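Local coordinates for protein Pre-mRNA splicing factor PRP8 (Cyanidioschyzon merolae, PDB 6NQI) that probably takes part in pre-mRNA splicing by binding intron RNA and spliceosomal snRNAs, this chain being the RNase H-like domain of that larger factor, at residues L147-V152 and L199-W204; T68-Q73 and T100-I105. One frame throughout, in Å; residues are numbered along the deposited sequence.

Interaction 1 of 2, residues L147-V152 and L199-W204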
loop_
_atom_site.group_PDB
_atom_site.type_symbol
_atom_site.label_atom_id
_atom_site.label_comp_id
_atom_site.label_asym_id
_atom_site.label_seq_id
_atom_site.Cartn_x
_atom_site.Cartn_y
_atom_site.Cartn_z
ATOM N N LEU A 147 15.275 8.624 -3.756
ATOM C CA LEU A 147 16.265 8.759 -2.692
ATOM C C LEU A 147 17.668 9.025 -3.238
ATOM O O LEU A 147 18.581 9.313 -2.450
ATOM C CB LEU A 147 16.259 7.507 -1.808
ATOM C CG LEU A 147 14.948 7.263 -1.060
ATOM C CD1 LEU A 147 15.141 6.271 0.083
ATOM C CD2 LEU A 147 14.274 8.542 -0.578
ATOM N N GLU A 148 17.852 8.966 -4.560
ATOM C CA GLU A 148 19.109 9.393 -5.160
ATOM C C GLU A 148 19.276 10.905 -5.145
ATOM O O GLU A 148 20.403 11.405 -5.057
ATOM C CB GLU A 148 19.164 8.934 -6.613
ATOM C CG GLU A 148 19.334 7.467 -6.797
ATOM C CD GLU A 148 20.762 7.060 -6.565
ATOM O OE1 GLU A 148 21.570 7.134 -7.533
ATOM O OE2 GLU A 148 21.069 6.704 -5.400
ATOM N N HIS A 149 18.172 11.639 -5.228
ATOM C CA HIS A 149 18.199 13.068 -5.497
ATOM C C HIS A 149 17.441 13.917 -4.500
ATOM O O HIS A 149 17.648 15.139 -4.491
ATOM C CB HIS A 149 17.654 13.370 -6.896
ATOM C CG HIS A 149 18.368 12.657 -8.002
ATOM N ND1 HIS A 149 18.094 11.353 -8.351
ATOM C CD2 HIS A 149 19.351 13.075 -8.837
ATOM C CE1 HIS A 149 18.882 10.996 -9.348
ATOM N NE2 HIS A 149 19.656 12.021 -9.662
ATOM N N VAL A 150 16.537 13.345 -3.713
ATOM C CA VAL A 150 15.780 14.128 -2.743
ATOM C C VAL A 150 15.969 13.477 -1.383
ATOM O O VAL A 150 16.365 12.304 -1.292
ATOM C CB VAL A 150 14.274 14.197 -3.096
ATOM C CG1 VAL A 150 14.053 14.729 -4.509
ATOM C CG2 VAL A 150 13.598 12.835 -2.870
ATOM N N PRO A 151 15.709 14.217 -0.311
ATOM C CA PRO A 151 15.689 13.600 1.014
ATOM C C PRO A 151 14.462 12.720 1.152
ATOM O O PRO A 151 13.534 12.769 0.342
ATOM C CB PRO A 151 15.644 14.800 1.960
ATOM C CG PRO A 151 16.342 15.865 1.195
ATOM C CD PRO A 151 15.935 15.671 -0.234
ATOM N N VAL A 152 14.455 11.915 2.216
ATOM C CA VAL A 152 13.385 10.932 2.386
ATOM C C VAL A 152 12.032 11.618 2.525
ATOM O O VAL A 152 11.025 11.146 1.986
ATOM C CB VAL A 152 13.688 10.015 3.586
ATOM C CG1 VAL A 152 12.476 9.156 3.909
ATOM C CG2 VAL A 152 14.884 9.118 3.264
ATOM N N LEU A 199 12.308 9.234 -14.595
ATOM C CA LEU A 199 12.390 10.633 -15.014
ATOM C C LEU A 199 13.469 11.415 -14.250
ATOM O O LEU A 199 13.772 11.104 -13.093
ATOM C CB LEU A 199 11.042 11.338 -14.810
ATOM C CG LEU A 199 9.788 10.783 -15.479
ATOM C CD1 LEU A 199 8.596 11.594 -15.006
ATOM C CD2 LEU A 199 9.899 10.816 -16.991
ATOM N N PRO A 200 14.040 12.458 -14.860
ATOM C CA PRO A 200 14.952 13.340 -14.122
ATOM C C PRO A 200 14.186 14.158 -13.097
ATOM O O PRO A 200 12.956 14.213 -13.093
ATOM C CB PRO A 200 15.559 14.235 -15.208
ATOM C CG PRO A 200 15.250 13.557 -16.497
ATOM C CD PRO A 200 13.962 12.835 -16.282
ATOM N N GLU A 201 14.943 14.826 -12.226
ATOM C CA GLU A 201 14.316 15.535 -11.114
ATOM C C GLU A 201 13.595 16.796 -11.559
ATOM O O GLU A 201 12.634 17.206 -10.908
ATOM C CB GLU A 201 15.347 15.907 -10.049
ATOM C CG GLU A 201 15.634 14.834 -9.018
ATOM C CD GLU A 201 14.428 14.464 -8.149
ATOM O OE1 GLU A 201 13.688 15.382 -7.729
ATOM O OE2 GLU A 201 14.251 13.259 -7.845
ATOM N N THR A 202 14.047 17.436 -12.639
ATOM C CA THR A 202 13.382 18.655 -13.097
ATOM C C THR A 202 11.948 18.364 -13.531
ATOM O O THR A 202 11.016 19.105 -13.190
ATOM C CB THR A 202 14.183 19.310 -14.227
ATOM O OG1 THR A 202 14.527 18.330 -15.213
ATOM C CG2 THR A 202 15.456 19.928 -13.678
ATOM N N ASP A 203 11.759 17.313 -14.329
ATOM C CA ASP A 203 10.409 16.915 -14.717
ATOM C C ASP A 203 9.576 16.490 -13.511
ATOM O O ASP A 203 8.370 16.755 -13.475
ATOM C CB ASP A 203 10.483 15.806 -15.766
ATOM C CG ASP A 203 10.892 16.333 -17.139
ATOM O OD1 ASP A 203 10.545 17.492 -17.478
ATOM O OD2 ASP A 203 11.589 15.595 -17.863
ATOM N N TRP A 204 10.198 15.851 -12.512
ATOM C CA TRP A 204 9.497 15.535 -11.267
ATOM C C TRP A 204 9.033 16.808 -10.562
ATOM O O TRP A 204 7.921 16.860 -10.029
ATOM C CB TRP A 204 10.391 14.688 -10.354
ATOM C CG TRP A 204 10.283 13.187 -10.612
ATOM C CD1 TRP A 204 11.308 12.314 -10.896
ATOM C CD2 TRP A 204 9.085 12.400 -10.612
ATOM N NE1 TRP A 204 10.814 11.036 -11.073
ATOM C CE2 TRP A 204 9.455 11.067 -10.907
ATOM C CE3 TRP A 204 7.735 12.694 -10.397
ATOM C CZ2 TRP A 204 8.528 10.047 -10.991
ATOM C CZ3 TRP A 204 6.819 11.679 -10.479
ATOM C CH2 TRP A 204 7.217 10.370 -10.772
#
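E201 reaches across from the first turn of helix 201-210 and touches H149 and V150 in the loop that leads into helix 152-168. Its CB points toward that loop. The next carbon, CG, makes the main carbon contact: E201 CG lies 3.3 Å from H149 CB and 3.6 Å from H149 CG. It comes at the imidazole obliquely. The chain then bends at chi2 (-63°), which places the carboxyl carbon between the two loop residues. E201 CD sits 3.6 Å from H149 CB and 3.7 Å from V150 CG1. At the tip both oxygens approach the valine methyl. E201 OE1 is the closer, 3.3 Å from V150 CG1, and it also forms a salt bridge with R158 of helix 152-168. E201 OE2 is 3.7 Å from V150 CG1 and 3.5 Å from H149 CB. Neither carboxylate oxygen lacks a polar partner.

On the loop side, the H149 ring plane is turned 27° from the carboxylate plane. H149 ND1 and E201 OE2 are still 4.3 Å apart, too far for a direct bond. V150 also packs on R158, the arginine that pairs with E201. Farther along the same helix, W204 meets W146 edge to face, and W204 N donates to P200 O in the first helical turn.

This is a small contact at the surface, joining the first turn of helix 201-210 to the loop just before helix 152-168. The salt bridge to R158 links E201 to that helix, while H149 and V150 contribute mainly van der Waals packing.

Interaction 2 of 2, residues T68-Q73 and T100-I105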
loop_
_atom_site.group_PDB
_atom_site.type_symbol
_atom_site.label_atom_id
_atom_site.label_comp_id
_atom_site.label_asym_id
_atom_site.label_seq_id
_atom_site.Cartn_x
_atom_site.Cartn_y
_atom_site.Cartn_z
ATOM N N THR A 68 1.597 -12.391 8.149
ATOM C CA THR A 68 2.511 -13.135 7.275
ATOM C C THR A 68 3.666 -12.254 6.796
ATOM O O THR A 68 4.830 -12.691 6.772
ATOM C CB THR A 68 1.742 -13.735 6.090
ATOM O OG1 THR A 68 0.711 -14.577 6.603
ATOM C CG2 THR A 68 2.664 -14.593 5.244
ATOM N N MET A 69 3.360 -11.013 6.407
ATOM C CA MET A 69 4.419 -10.107 5.971
ATOM C C MET A 69 5.381 -9.802 7.112
ATOM O O MET A 69 6.591 -9.671 6.883
ATOM C CB MET A 69 3.850 -8.793 5.413
ATOM C CG MET A 69 2.951 -8.876 4.181
ATOM S SD MET A 69 3.560 -9.936 2.845
ATOM C CE MET A 69 5.207 -9.308 2.567
ATOM N N LEU A 70 4.874 -9.716 8.349
ATOM C CA LEU A 70 5.763 -9.568 9.494
ATOM C C LEU A 70 6.687 -10.768 9.596
ATOM O O LEU A 70 7.911 -10.623 9.715
ATOM C CB LEU A 70 4.956 -9.406 10.787
ATOM C CG LEU A 70 4.232 -8.069 10.973
ATOM C CD1 LEU A 70 3.321 -8.110 12.188
ATOM C CD2 LEU A 70 5.200 -6.921 11.029
ATOM N N ARG A 71 6.114 -11.968 9.517
ATOM C CA ARG A 71 6.900 -13.189 9.660
ATOM C C ARG A 71 7.990 -13.296 8.610
ATOM O O ARG A 71 9.002 -13.962 8.839
ATOM C CB ARG A 71 5.986 -14.406 9.583
ATOM C CG ARG A 71 5.128 -14.665 10.797
ATOM C CD ARG A 71 4.595 -16.069 10.717
ATOM N NE ARG A 71 4.130 -16.586 11.999
ATOM C CZ ARG A 71 2.860 -16.886 12.259
ATOM N NH1 ARG A 71 1.936 -16.695 11.309
ATOM N NH2 ARG A 71 2.524 -17.365 13.468
ATOM N N SER A 72 7.790 -12.709 7.436
ATOM C CA SER A 72 8.807 -12.825 6.389
ATOM C C SER A 72 9.931 -11.789 6.478
ATOM O O SER A 72 10.828 -11.823 5.629
ATOM C CB SER A 72 8.176 -12.696 5.011
ATOM O OG SER A 72 7.894 -11.326 4.768
ATOM N N GLN A 73 9.911 -10.854 7.472
ATOM C CA GLN A 73 10.875 -9.768 7.624
ATOM C C GLN A 73 11.965 -10.113 8.629
ATOM O O GLN A 73 11.707 -10.808 9.618
ATOM C CB GLN A 73 10.181 -8.490 8.088
ATOM C CG GLN A 73 9.219 -7.882 7.068
ATOM C CD GLN A 73 9.908 -7.353 5.844
ATOM O OE1 GLN A 73 10.579 -6.339 5.941
ATOM N NE2 GLN A 73 9.727 -7.999 4.680
ATOM N N THR A 100 3.032 -13.373 20.152
ATOM C CA THR A 100 4.131 -13.409 19.192
ATOM C C THR A 100 5.136 -12.287 19.441
ATOM O O THR A 100 4.852 -11.289 20.110
ATOM C CB THR A 100 3.605 -13.295 17.763
ATOM O OG1 THR A 100 3.342 -11.916 17.471
ATOM C CG2 THR A 100 2.330 -14.094 17.610
ATOM N N GLU A 101 6.300 -12.426 18.797
ATOM C CA GLU A 101 7.366 -11.431 18.881
ATOM C C GLU A 101 6.957 -10.084 18.309
ATOM O O GLU A 101 7.644 -9.081 18.551
ATOM C CB GLU A 101 8.596 -11.980 18.153
ATOM C CG GLU A 101 8.295 -12.453 16.712
ATOM C CD GLU A 101 9.492 -13.117 16.036
ATOM O OE1 GLU A 101 10.515 -12.427 15.828
ATOM O OE2 GLU A 101 9.413 -14.332 15.728
ATOM N N TYR A 102 5.860 -10.041 17.554
ATOM C CA TYR A 102 5.375 -8.820 16.928
ATOM C C TYR A 102 4.336 -8.117 17.788
ATOM O O TYR A 102 3.819 -7.064 17.388
ATOM C CB TYR A 102 4.808 -9.120 15.524
ATOM C CG TYR A 102 5.683 -10.081 14.747
ATOM C CD1 TYR A 102 6.872 -9.656 14.168
ATOM C CD2 TYR A 102 5.324 -11.420 14.609
ATOM C CE1 TYR A 102 7.682 -10.529 13.481
ATOM C CE2 TYR A 102 6.125 -12.300 13.913
ATOM C CZ TYR A 102 7.302 -11.848 13.349
ATOM O OH TYR A 102 8.103 -12.726 12.653
ATOM N N ALA A 103 3.992 -8.684 18.943
ATOM C CA ALA A 103 3.207 -7.906 19.876
ATOM C C ALA A 103 4.087 -6.772 20.377
ATOM O O ALA A 103 5.320 -6.827 20.285
ATOM C CB ALA A 103 2.690 -8.775 21.011
ATOM N N LYS A 104 3.442 -5.721 20.870
ATOM C CA LYS A 104 4.105 -4.507 21.351
ATOM C C LYS A 104 4.766 -3.743 20.201
ATOM O O LYS A 104 5.647 -2.899 20.423
ATOM C CB LYS A 104 5.125 -4.829 22.451
ATOM C CG LYS A 104 4.503 -5.628 23.622
ATOM C CD LYS A 104 3.259 -4.973 24.224
ATOM C CE LYS A 104 2.798 -5.690 25.495
ATOM N NZ LYS A 104 3.641 -5.410 26.692
ATOM N N ILE A 105 4.351 -4.062 18.969
ATOM C CA ILE A 105 4.501 -3.184 17.823
ATOM C C ILE A 105 3.229 -2.340 17.754
ATOM O O ILE A 105 2.152 -2.904 17.475
ATOM C CB ILE A 105 4.693 -3.944 16.506
ATOM C CG1 ILE A 105 6.005 -4.708 16.472
ATOM C CG2 ILE A 105 4.621 -2.984 15.322
ATOM C CD1 ILE A 105 6.214 -5.418 15.147
#
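L70 CB lies over one face of the Y102 ring in a CH-pi contact, 3.9 Å from the ring centroid and 12° off its normal. The contact joins the end of helix 54-71 to a loop of two overlapping beta turns in this RNase H-like domain. The opposite face of the ring carries E101 CG, 3.5 Å above its plane, so the aromatic group is sandwiched. L70 CD1 adds an apolar touch to Y102 CB at 3.8 Å. The two side chains lie alongside each other and point opposite ways. W12 of strand 11-21 and P79 also pack on L70, and L78 on Y102, which makes this the buried side.

I105 CD1 adds a marginal apolar touch, 4.5 Å from L70 CD2. The solvent side lies at the hydroxyl end of the ring, beside the exposed R71. There R71 CA is 3.3 Å from Y102 OH, and the guanidinium plane stands at 90° to the ring. An alanine in place of Y102 would remove the ring and would be likely to leave L70 CB and E101 CG facing a gap. The loop is also braced from within by an ST turn, in which Y102 N donates to T100 OG1 at 3.1 Å with an N-H...O angle of 147°.

Overall arrangement
Interaction 2 closes along the chain before interaction 1 begins. Their centres are about 33 Å apart and their nearest atoms about 15 Å, so they do not touch. Both lie toward the periphery, with centres about 18 Å (interaction 2) and 21 Å (interaction 1) from the centre of the chain. Interaction 2 is partly buried and largely apolar, and it packs the loop before strand 107-108, an outermost strand of the mixed sheet, against the end of helix 54-71. Interaction 1 is a surface contact between the loop after strand 137-141, the other outermost strand, and the start of helix 201-210. No ligand or metal takes part in either contact.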